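Local coordinates for protein PT26-6P (Thermococcus sp., PDB 2WB7) that is of unknown function but is encoded by a mobile extrachromosomal element of Euryarchaea and is built from three domains with novel folds, at residues A141-I147 against E305-L311. Numbering follows the deposited sequence.
Sequences AIVTGQI and EYRFVTL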
loop_
_atom_site.group_PDB
_atom_site.type_symbol
_atom_site.label_atom_id
_atom_site.label_comp_id
_atom_site.label_asym_id
_atom_site.label_seq_id
_atom_site.Cartn_x
_atom_site.Cartn_y
_atom_site.Cartn_z
ATOM N N ALA A 141 -9.863 9.170 -13.324
ATOM C CA ALA A 141 -10.522 9.031 -12.063
ATOM C C ALA A 141 -10.146 10.206 -11.173
ATOM O O ALA A 141 -11.019 10.843 -10.587
ATOM C CB ALA A 141 -10.111 7.722 -11.426
ATOM N N ILE A 142 -8.857 10.511 -11.077
ATOM C CA ILE A 142 -8.434 11.594 -10.199
ATOM C C ILE A 142 -9.008 12.939 -10.659
ATOM O O ILE A 142 -9.433 13.765 -9.859
ATOM C CB ILE A 142 -6.900 11.672 -10.084
ATOM C CG1 ILE A 142 -6.382 10.553 -9.193
ATOM C CG2 ILE A 142 -6.460 13.017 -9.503
ATOM C CD1 ILE A 142 -4.905 10.271 -9.395
ATOM N N VAL A 143 -9.024 13.155 -11.962
ATOM C CA VAL A 143 -9.452 14.437 -12.485
ATOM C C VAL A 143 -10.963 14.617 -12.394
ATOM O O VAL A 143 -11.450 15.614 -11.858
ATOM C CB VAL A 143 -9.045 14.603 -13.959
ATOM C CG1 VAL A 143 -9.724 15.821 -14.547
ATOM C CG2 VAL A 143 -7.522 14.695 -14.095
ATOM N N THR A 144 -11.705 13.651 -12.929
ATOM C CA THR A 144 -13.152 13.755 -12.989
ATOM C C THR A 144 -13.819 13.301 -11.690
ATOM O O THR A 144 -14.915 13.753 -11.364
ATOM C CB THR A 144 -13.715 12.914 -14.139
ATOM O OG1 THR A 144 -13.689 11.536 -13.757
ATOM C CG2 THR A 144 -12.886 13.089 -15.374
ATOM N N GLY A 145 -13.184 12.407 -10.941
ATOM C CA GLY A 145 -13.814 11.941 -9.712
ATOM C C GLY A 145 -14.796 10.808 -9.975
ATOM O O GLY A 145 -15.295 10.178 -9.045
ATOM N N GLN A 146 -15.072 10.530 -11.244
ATOM C CA GLN A 146 -15.945 9.416 -11.593
ATOM C C GLN A 146 -15.255 8.076 -11.356
ATOM O O GLN A 146 -14.348 7.698 -12.109
ATOM C CB GLN A 146 -16.342 9.517 -13.052
ATOM C CG GLN A 146 -16.783 10.887 -13.443
ATOM C CD GLN A 146 -16.842 11.067 -14.958
ATOM O OE1 GLN A 146 -16.692 10.099 -15.719
ATOM N NE2 GLN A 146 -17.047 12.312 -15.405
ATOM N N ILE A 147 -15.688 7.361 -10.318
ATOM C CA ILE A 147 -15.108 6.067 -9.968
ATOM C C ILE A 147 -16.199 5.035 -9.815
ATOM O O ILE A 147 -16.978 5.100 -8.878
ATOM C CB ILE A 147 -14.350 6.117 -8.636
ATOM C CG1 ILE A 147 -13.361 7.288 -8.628
ATOM C CG2 ILE A 147 -13.657 4.790 -8.367
ATOM C CD1 ILE A 147 -12.853 7.617 -7.259
ATOM N N GLU A 305 -0.590 15.348 -8.616
ATOM C CA GLU A 305 -2.080 15.471 -8.456
ATOM C C GLU A 305 -2.854 14.346 -7.753
ATOM O O GLU A 305 -2.634 13.175 -8.035
ATOM C CB GLU A 305 -2.714 15.711 -9.817
ATOM C CG GLU A 305 -4.160 16.088 -9.787
ATOM C CD GLU A 305 -4.683 16.425 -11.204
ATOM O OE1 GLU A 305 -4.073 15.947 -12.193
ATOM O OE2 GLU A 305 -5.702 17.152 -11.339
ATOM N N TYR A 306 -3.789 14.715 -6.869
ATOM C CA TYR A 306 -4.442 13.760 -5.958
ATOM C C TYR A 306 -5.952 13.921 -5.883
ATOM O O TYR A 306 -6.502 14.998 -6.129
ATOM C CB TYR A 306 -3.899 13.912 -4.531
ATOM C CG TYR A 306 -4.258 15.239 -3.902
ATOM C CD1 TYR A 306 -5.460 15.404 -3.221
ATOM C CD2 TYR A 306 -3.394 16.351 -4.003
ATOM C CE1 TYR A 306 -5.813 16.619 -2.670
ATOM C CE2 TYR A 306 -3.734 17.589 -3.443
ATOM C CZ TYR A 306 -4.956 17.703 -2.780
ATOM O OH TYR A 306 -5.332 18.889 -2.213
ATOM N N ARG A 307 -6.617 12.833 -5.503
ATOM C CA ARG A 307 -8.021 12.873 -5.099
ATOM C C ARG A 307 -8.278 11.906 -3.942
ATOM O O ARG A 307 -8.014 10.722 -4.042
ATOM C CB ARG A 307 -8.924 12.519 -6.277
ATOM C CG ARG A 307 -10.380 12.765 -6.021
ATOM C CD ARG A 307 -11.173 12.761 -7.309
ATOM N NE ARG A 307 -12.272 13.701 -7.178
ATOM C CZ ARG A 307 -12.412 14.808 -7.900
ATOM N NH1 ARG A 307 -11.537 15.103 -8.851
ATOM N NH2 ARG A 307 -13.453 15.607 -7.681
ATOM N N PHE A 308 -8.797 12.415 -2.838
ATOM C CA PHE A 308 -9.217 11.551 -1.734
ATOM C C PHE A 308 -10.722 11.590 -1.702
ATOM O O PHE A 308 -11.305 12.675 -1.807
ATOM C CB PHE A 308 -8.635 12.048 -0.401
ATOM C CG PHE A 308 -7.131 12.016 -0.368
ATOM C CD1 PHE A 308 -6.453 10.817 -0.139
ATOM C CD2 PHE A 308 -6.395 13.154 -0.644
ATOM C CE1 PHE A 308 -5.079 10.766 -0.156
ATOM C CE2 PHE A 308 -5.013 13.103 -0.658
ATOM C CZ PHE A 308 -4.356 11.904 -0.408
ATOM N N VAL A 309 -11.353 10.421 -1.594
ATOM C CA VAL A 309 -12.810 10.333 -1.639
ATOM C C VAL A 309 -13.372 9.365 -0.611
ATOM O O VAL A 309 -12.641 8.576 -0.024
ATOM C CB VAL A 309 -13.333 9.880 -3.046
ATOM C CG1 VAL A 309 -12.728 10.750 -4.153
ATOM C CG2 VAL A 309 -13.054 8.400 -3.275
ATOM N N THR A 310 -14.675 9.452 -0.375
ATOM C CA THR A 310 -15.406 8.336 0.204
ATOM C C THR A 310 -16.337 7.922 -0.909
ATOM O O THR A 310 -16.770 8.771 -1.712
ATOM C CB THR A 310 -16.242 8.713 1.446
ATOM O OG1 THR A 310 -17.111 9.814 1.150
ATOM C CG2 THR A 310 -15.352 9.078 2.587
ATOM N N LEU A 311 -16.622 6.630 -0.978
ATOM C CA LEU A 311 -17.515 6.116 -1.981
ATOM C C LEU A 311 -18.700 5.445 -1.293
ATOM O O LEU A 311 -18.530 4.507 -0.487
ATOM C CB LEU A 311 -16.778 5.125 -2.867
ATOM C CG LEU A 311 -15.588 5.685 -3.648
ATOM C CD1 LEU A 311 -14.876 4.589 -4.422
ATOM C CD2 LEU A 311 -16.045 6.768 -4.594
#
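I142 lays its CG2 branch against strand 301-314, 3.8 Å from E305 CG, the side chains running past each other in opposite directions. With CG1 beside the backbone N (chi1 -75°), I142 CG2 is anti to it and faces E305 and Y306, while CD1 rests 3.9 Å from E305 O. The I142 carbonyl, near the C-terminal end of helix 135-144, illustrates how a strand arginine can reach a helix's last turn: R307 NH1 donates to I142 O at 2.7 Å, the acceptor in the guanidinium plane and the N-H...O angle 159°. V143 offers CG2 to the carboxylate of E305. The contact joins two immunoglobulin-like regions, the helix of one lying on the eight-stranded sheet of the other. At G145 positive phi, which favours glycine, ends the helix, and its CA sits over one guanidinium face, 3.4 Å from R307 NE. A lysine in place of R307 lacks the flat guanidinium, which would probably leave the I142 carbonyl without its in-plane donor and G145 CA without the face it lies over. I147 CD1 meets V309 CG2 tip to tip at 4.1 Å, while the side chains of I147 and L311 cross at about a right angle, CG2 4.1 Å from CD1.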